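Local coordinates for protein ATP-dependent helicase FUN30 (Saccharomyces cerevisiae S288c, PDB 5GN1) that uses ATP to remodel nucleosomes, serving DNA end resection at double-strand breaks and heterochromatin organization, here as the C-terminal part of its ATPase domain, at residues S153-T156 / D157-H161; L243-D246 / K247-D251. One frame throughout, in Å; residues are numbered along the deposited sequence.

Contact 1 of 2, residues S153-T156 / D157-H161; sequences SYMT and DFELH
The E159 carboxylate is approached by the backbone N of T156 from above its plane, 41° out of it, and the bond from T156 N to E159 OE1 measures 2.9 Å. A water also donates to OE1, at 3.0 Å, and ties it to Y154 O, so two donors grip this one oxygen. The other oxygen, OE2, has a weak hydrogen bond to Q213 NE2 on helix 212-224. In return T156 reaches forward: chi1 of 71° sets OG1 between its own N and carbonyl carbon, where it accepts from E159 N at 3.0 Å, while CG2 rests against the same carboxylate. T156 O then takes L160 N at 2.8 Å, which starts the ordinary helical bonding. Beside these bonds M155 lays its side chain across L160, with M155 CB 3.9 Å from L160 CG. The bend at chi3 brings M155 CE up to the backbone carbonyl of E159. D157 turns the other way, its carboxylate accepting from the backbone N of N119, I120 and Y121. The reciprocal side-chain-to-backbone pair of T156 and E159 is a capping box, with T156 as N-cap, and it opens helix 157-166 after the short loop that follows helix 145-153.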
ATOM      1  N   SER A 153       2.442 -16.726  10.571  1.00 26.33           N
ATOM      2  CA  SER A 153       2.455 -15.649  11.564  1.00 27.91           C
ATOM      3  C   SER A 153       3.114 -14.375  11.046  1.00 26.46           C
ATOM      4  O   SER A 153       2.855 -13.297  11.587  1.00 26.95           O
ATOM      5  CB  SER A 153       3.170 -16.088  12.840  1.00 30.45           C
ATOM      6  OG  SER A 153       4.575 -15.878  12.759  1.00 33.06           O
ATOM      7  N   TYR A 154       3.966 -14.472  10.031  1.00 25.25           N
ATOM      8  CA  TYR A 154       4.615 -13.301   9.455  1.00 23.24           C
ATOM      9  C   TYR A 154       3.892 -12.750   8.237  1.00 27.87           C
ATOM     10  O   TYR A 154       4.333 -11.738   7.683  1.00 25.47           O
ATOM     11  CB  TYR A 154       6.055 -13.625   9.078  1.00 26.58           C
ATOM     12  CG  TYR A 154       6.923 -13.864  10.281  1.00 33.08           C
ATOM     13  CD1 TYR A 154       7.266 -12.819  11.129  1.00 29.52           C
ATOM     14  CD2 TYR A 154       7.391 -15.134  10.580  1.00 36.58           C
ATOM     15  CE1 TYR A 154       8.061 -13.033  12.236  1.00 33.19           C
ATOM     16  CE2 TYR A 154       8.186 -15.357  11.685  1.00 30.92           C
ATOM     17  CZ  TYR A 154       8.513 -14.311  12.507  1.00 37.14           C
ATOM     18  OH  TYR A 154       9.308 -14.550  13.601  1.00 42.16           O
ATOM     19  N   MET A 155       2.809 -13.383   7.800  1.00 21.30           N
ATOM     20  CA  MET A 155       2.060 -12.887   6.656  1.00 21.95           C
ATOM     21  C   MET A 155       0.959 -11.940   7.115  1.00 25.56           C
ATOM     22  O   MET A 155       0.587 -11.911   8.293  1.00 21.80           O
ATOM     23  CB  MET A 155       1.470 -14.049   5.854  1.00 21.12           C
ATOM     24  CG  MET A 155       2.549 -14.996   5.310  1.00 22.44           C
ATOM     25  SD  MET A 155       1.858 -16.562   4.690  1.00 31.41           S
ATOM     26  CE  MET A 155       0.794 -16.020   3.394  1.00 20.19           C
ATOM     27  N   THR A 156       0.452 -11.150   6.162  1.00 22.52           N
ATOM     28  CA  THR A 156      -0.627 -10.196   6.386  1.00 20.76           C
ATOM     29  C   THR A 156      -1.977 -10.863   6.142  1.00 19.08           C
ATOM     30  O   THR A 156      -2.073 -11.905   5.492  1.00 18.36           O
ATOM     31  CB  THR A 156      -0.494  -8.973   5.464  1.00 21.42           C
ATOM     32  OG1 THR A 156      -0.799  -9.354   4.105  1.00 21.54           O
ATOM     33  CG2 THR A 156       0.924  -8.349   5.542  1.00 21.03           C
ATOM     34  N   ASP A 157      -3.035 -10.235   6.669  1.00 17.28           N
ATOM     35  CA  ASP A 157      -4.374 -10.730   6.402  1.00 17.46           C
ATOM     36  C   ASP A 157      -4.617 -10.890   4.906  1.00 22.06           C
ATOM     37  O   ASP A 157      -5.195 -11.891   4.474  1.00 19.85           O
ATOM     38  CB  ASP A 157      -5.436  -9.810   7.018  1.00 20.07           C
ATOM     39  CG  ASP A 157      -5.575  -9.997   8.514  1.00 26.87           C
ATOM     40  OD1 ASP A 157      -5.082 -11.022   9.038  1.00 24.03           O
ATOM     41  OD2 ASP A 157      -6.190  -9.124   9.161  1.00 27.33           O
ATOM     42  N   PHE A 158      -4.163  -9.933   4.085  1.00 19.66           N
ATOM     43  CA  PHE A 158      -4.456 -10.089   2.664  1.00 20.54           C
ATOM     44  C   PHE A 158      -3.605 -11.179   2.030  1.00 19.92           C
ATOM     45  O   PHE A 158      -4.068 -11.869   1.115  1.00 21.22           O
ATOM     46  CB  PHE A 158      -4.283  -8.784   1.897  1.00 22.94           C
ATOM     47  CG  PHE A 158      -4.878  -8.847   0.522  1.00 24.57           C
ATOM     48  CD1 PHE A 158      -6.243  -8.687   0.343  1.00 24.96           C
ATOM     49  CD2 PHE A 158      -4.093  -9.158  -0.573  1.00 23.27           C
ATOM     50  CE1 PHE A 158      -6.805  -8.787  -0.920  1.00 31.04           C
ATOM     51  CE2 PHE A 158      -4.650  -9.250  -1.843  1.00 25.87           C
ATOM     52  CZ  PHE A 158      -6.004  -9.071  -2.009  1.00 21.85           C
ATOM     53  N   GLU A 159      -2.354 -11.341   2.471  1.00 18.66           N
ATOM     54  CA  GLU A 159      -1.559 -12.451   1.955  1.00 17.27           C
ATOM     55  C   GLU A 159      -2.174 -13.781   2.371  1.00 22.48           C
ATOM     56  O   GLU A 159      -2.179 -14.748   1.595  1.00 21.87           O
ATOM     57  CB  GLU A 159      -0.111 -12.355   2.444  1.00 19.77           C
ATOM     58  CG  GLU A 159       0.656 -11.190   1.840  1.00 20.68           C
ATOM     59  CD  GLU A 159       1.890 -10.789   2.638  1.00 30.85           C
ATOM     60  OE1 GLU A 159       2.094 -11.281   3.780  1.00 23.80           O
ATOM     61  OE2 GLU A 159       2.672  -9.987   2.089  1.00 29.66           O
ATOM     62  N   LEU A 160      -2.702 -13.852   3.590  1.00 20.83           N
ATOM     63  CA  LEU A 160      -3.292 -15.110   4.033  1.00 26.37           C
ATOM     64  C   LEU A 160      -4.575 -15.395   3.269  1.00 23.62           C
ATOM     65  O   LEU A 160      -4.849 -16.546   2.916  1.00 28.02           O
ATOM     66  CB  LEU A 160      -3.526 -15.082   5.544  1.00 20.55           C
ATOM     67  CG  LEU A 160      -2.221 -15.241   6.313  1.00 22.73           C
ATOM     68  CD1 LEU A 160      -2.305 -14.669   7.718  1.00 20.36           C
ATOM     69  CD2 LEU A 160      -1.781 -16.707   6.337  1.00 27.13           C
ATOM     70  N   HIS A 161      -5.352 -14.347   2.975  1.00 21.96           N
ATOM     71  CA  HIS A 161      -6.487 -14.487   2.076  1.00 25.28           C
ATOM     72  C   HIS A 161      -6.061 -15.060   0.725  1.00 32.01           C
ATOM     73  O   HIS A 161      -6.698 -15.984   0.202  1.00 26.90           O
ATOM     74  CB  HIS A 161      -7.186 -13.146   1.882  1.00 27.12           C
ATOM     75  CG  HIS A 161      -8.212 -13.180   0.795  1.00 26.03           C
ATOM     76  ND1 HIS A 161      -9.378 -13.909   0.904  1.00 28.82           N
ATOM     77  CD2 HIS A 161      -8.223 -12.631  -0.443  1.00 30.26           C
ATOM     78  CE1 HIS A 161     -10.080 -13.777  -0.206  1.00 34.38           C
ATOM     79  NE2 HIS A 161      -9.399 -13.012  -1.043  1.00 37.83           N
TER
HETATM   80  O   HOH W   1       4.394 -10.197   5.307  1.00 34.41           O

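Contact 2 of 2, residues L243-D246 / K247-D251; sequences LLID and KFYED
Helix 241-250 runs through its last turns here, and I245 and Y249, one turn apart, meet along one flank of it. The two side chains lie side by side and point the same way. I245 CG2 comes to the edge of the Y249 ring, in its plane, 3.6 Å from Y249 CE2. The branch is placed by the first torsion of I245 (chi1 -63°), which puts CG1 beside the backbone N and leaves CG2 anti to that N, on the side of the tyrosine. I245 O sits at the same ring edge, 3.3 Å from Y249 CD2, and it also accepts Y249 N at 3.0 Å and, weakly, F248 N. The phenol hydroxyl is held farther out by the backbone of N269 and V271, which anchors the far end of the ring. This is the helix of a beta-alpha-beta unit between strands 229-232 and 256-260, within the helicase C-terminal region of this SNF2-family ATPase. With CG anti to the backbone N (chi1 -163°), the F248 ring leaves the helix to meet F257 edge-to-face and K204 in a cation-pi contact, and F248 CB stays 3.2 Å from I245 O. K247 CB sits 3.3 Å from L243 O, and the extended chain then leads away from 243-246. Beneath the side chains the i to i+4 bonds of the helix continue from K247 N to L243 O, from F248 N to L244 O and, at 2.9 Å, from E250 N to D246 O. Past E250 the chain leaves helical geometry at D251.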
ATOM      1  N   LEU A 243       1.699  -4.762 -24.580  1.00 28.50           N
ATOM      2  CA  LEU A 243       0.347  -5.302 -24.705  1.00 32.34           C
ATOM      3  C   LEU A 243      -0.606  -4.647 -23.711  1.00 30.30           C
ATOM      4  O   LEU A 243      -1.762  -4.357 -24.046  1.00 23.93           O
ATOM      5  CB  LEU A 243       0.345  -6.820 -24.503  1.00 34.03           C
ATOM      6  CG  LEU A 243      -1.006  -7.543 -24.665  1.00 43.36           C
ATOM      7  CD1 LEU A 243      -1.266  -7.963 -26.122  1.00 46.59           C
ATOM      8  CD2 LEU A 243      -1.105  -8.750 -23.733  1.00 48.93           C
ATOM      9  N   LEU A 244      -0.130  -4.409 -22.494  1.00 26.45           N
ATOM     10  CA  LEU A 244      -0.956  -3.782 -21.468  1.00 25.70           C
ATOM     11  C   LEU A 244      -1.300  -2.346 -21.855  1.00 19.24           C
ATOM     12  O   LEU A 244      -2.458  -1.932 -21.788  1.00 23.39           O
ATOM     13  CB  LEU A 244      -0.243  -3.807 -20.116  1.00 22.91           C
ATOM     14  CG  LEU A 244       0.013  -5.188 -19.510  1.00 28.23           C
ATOM     15  CD1 LEU A 244       1.000  -5.094 -18.356  1.00 25.26           C
ATOM     16  CD2 LEU A 244      -1.291  -5.826 -19.054  1.00 22.39           C
ATOM     17  N   ILE A 245      -0.282  -1.594 -22.259  1.00 22.63           N
ATOM     18  CA  ILE A 245      -0.463  -0.205 -22.660  1.00 22.57           C
ATOM     19  C   ILE A 245      -1.415  -0.099 -23.838  1.00 26.42           C
ATOM     20  O   ILE A 245      -2.369   0.679 -23.807  1.00 20.48           O
ATOM     21  CB  ILE A 245       0.879   0.457 -23.016  1.00 26.21           C
ATOM     22  CG1 ILE A 245       1.766   0.489 -21.770  1.00 26.62           C
ATOM     23  CG2 ILE A 245       0.654   1.863 -23.553  1.00 21.61           C
ATOM     24  CD1 ILE A 245       3.160   1.016 -22.027  1.00 32.38           C
ATOM     25  N   ASP A 246      -1.156  -0.882 -24.878  1.00 20.46           N
ATOM     26  CA  ASP A 246      -2.014  -0.854 -26.049  1.00 22.86           C
ATOM     27  C   ASP A 246      -3.426  -1.169 -25.636  1.00 26.29           C
ATOM     28  O   ASP A 246      -4.364  -0.514 -26.088  1.00 26.25           O
ATOM     29  CB  ASP A 246      -1.578  -1.872 -27.084  1.00 27.62           C
ATOM     30  CG  ASP A 246      -0.367  -1.453 -27.811  1.00 29.57           C
ATOM     31  OD1 ASP A 246      -0.018  -0.254 -27.768  1.00 28.91           O
ATOM     32  OD2 ASP A 246       0.268  -2.319 -28.448  1.00 32.74           O
ATOM     33  N   LYS A 247      -3.601  -2.174 -24.783  1.00 23.07           N
ATOM     34  CA  LYS A 247      -4.972  -2.450 -24.401  1.00 25.80           C
ATOM     35  C   LYS A 247      -5.650  -1.238 -23.768  1.00 26.02           C
ATOM     36  O   LYS A 247      -6.836  -0.991 -23.982  1.00 23.51           O
ATOM     37  CB  LYS A 247      -4.967  -3.609 -23.449  1.00 32.61           C
ATOM     38  CG  LYS A 247      -6.041  -4.639 -23.612  1.00 35.22           C
ATOM     39  CD  LYS A 247      -5.560  -5.894 -22.920  1.00 41.25           C
ATOM     40  CE  LYS A 247      -6.661  -6.913 -22.683  1.00 47.09           C
ATOM     41  NZ  LYS A 247      -6.123  -8.049 -21.883  1.00 55.23           N
ATOM     42  N   PHE A 248      -4.885  -0.484 -22.988  1.00 23.66           N
ATOM     43  CA  PHE A 248      -5.406   0.692 -22.303  1.00 23.74           C
ATOM     44  C   PHE A 248      -5.868   1.741 -23.308  1.00 21.26           C
ATOM     45  O   PHE A 248      -6.907   2.375 -23.126  1.00 22.53           O
ATOM     46  CB  PHE A 248      -4.347   1.283 -21.371  1.00 20.05           C
ATOM     47  CG  PHE A 248      -4.901   2.235 -20.350  1.00 18.99           C
ATOM     48  CD1 PHE A 248      -5.990   1.880 -19.571  1.00 19.24           C
ATOM     49  CD2 PHE A 248      -4.334   3.486 -20.170  1.00 16.84           C
ATOM     50  CE1 PHE A 248      -6.501   2.753 -18.630  1.00 19.61           C
ATOM     51  CE2 PHE A 248      -4.842   4.364 -19.231  1.00 18.57           C
ATOM     52  CZ  PHE A 248      -5.928   3.997 -18.460  1.00 15.75           C
ATOM     53  N   TYR A 249      -5.088   1.919 -24.369  1.00 19.87           N
ATOM     54  CA  TYR A 249      -5.416   2.890 -25.408  1.00 19.65           C
ATOM     55  C   TYR A 249      -6.597   2.442 -26.253  1.00 22.42           C
ATOM     56  O   TYR A 249      -7.401   3.272 -26.683  1.00 21.89           O
ATOM     57  CB  TYR A 249      -4.206   3.124 -26.316  1.00 22.79           C
ATOM     58  CG  TYR A 249      -3.239   4.158 -25.810  1.00 22.83           C
ATOM     59  CD1 TYR A 249      -3.409   5.500 -26.118  1.00 22.74           C
ATOM     60  CD2 TYR A 249      -2.150   3.791 -25.021  1.00 23.43           C
ATOM     61  CE1 TYR A 249      -2.513   6.458 -25.657  1.00 21.86           C
ATOM     62  CE2 TYR A 249      -1.261   4.729 -24.546  1.00 20.28           C
ATOM     63  CZ  TYR A 249      -1.434   6.061 -24.870  1.00 24.16           C
ATOM     64  OH  TYR A 249      -0.518   6.993 -24.406  1.00 22.59           O
ATOM     65  N   GLU A 250      -6.700   1.140 -26.526  1.00 21.72           N
ATOM     66  CA  GLU A 250      -7.644   0.645 -27.530  1.00 22.63           C
ATOM     67  C   GLU A 250      -9.044   0.453 -26.954  1.00 26.23           C
ATOM     68  O   GLU A 250     -10.041   0.680 -27.655  1.00 25.02           O
ATOM     69  CB  GLU A 250      -7.115  -0.672 -28.123  1.00 21.69           C
ATOM     70  CG  GLU A 250      -7.843  -1.177 -29.378  1.00 30.08           C
ATOM     71  CD  GLU A 250      -9.100  -1.980 -29.056  1.00 36.45           C
ATOM     72  OE1 GLU A 250      -9.227  -2.489 -27.918  1.00 34.45           O
ATOM     73  OE2 GLU A 250      -9.970  -2.088 -29.940  1.00 33.99           O
ATOM     74  N   ASP A 251      -9.142   0.072 -25.679  1.00 23.47           N
ATOM     75  CA  ASP A 251     -10.406  -0.322 -25.058  1.00 21.09           C
ATOM     76  C   ASP A 251     -10.949   0.840 -24.222  1.00 23.28           C
ATOM     77  O   ASP A 251     -10.478   1.094 -23.111  1.00 21.12           O
ATOM     78  CB  ASP A 251     -10.197  -1.570 -24.209  1.00 24.03           C
ATOM     79  CG  ASP A 251     -11.509  -2.295 -23.891  1.00 28.15           C
ATOM     80  OD1 ASP A 251     -12.571  -1.633 -23.807  1.00 28.87           O
ATOM     81  OD2 ASP A 251     -11.464  -3.531 -23.724  1.00 31.05           O
TER

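Overall arrangement
Contact 1 and contact 2 are separate local arrangements, one at the start of a helix and the other in the last turns of another. Their centres lie about 32 Å apart, their nearest atoms about 18 Å, and they do not touch. Contact 1 comes first along the chain and is partly buried, its centre about 14 Å from the centre of the chain; contact 2 is at the surface, its centre about 25 Å from that same point. Helix 212-224 packs on contact 1 through Q213, I217 and M220, and the chain then continues through strand 229-232, an outermost strand of the parallel sheet, to helix 241-250.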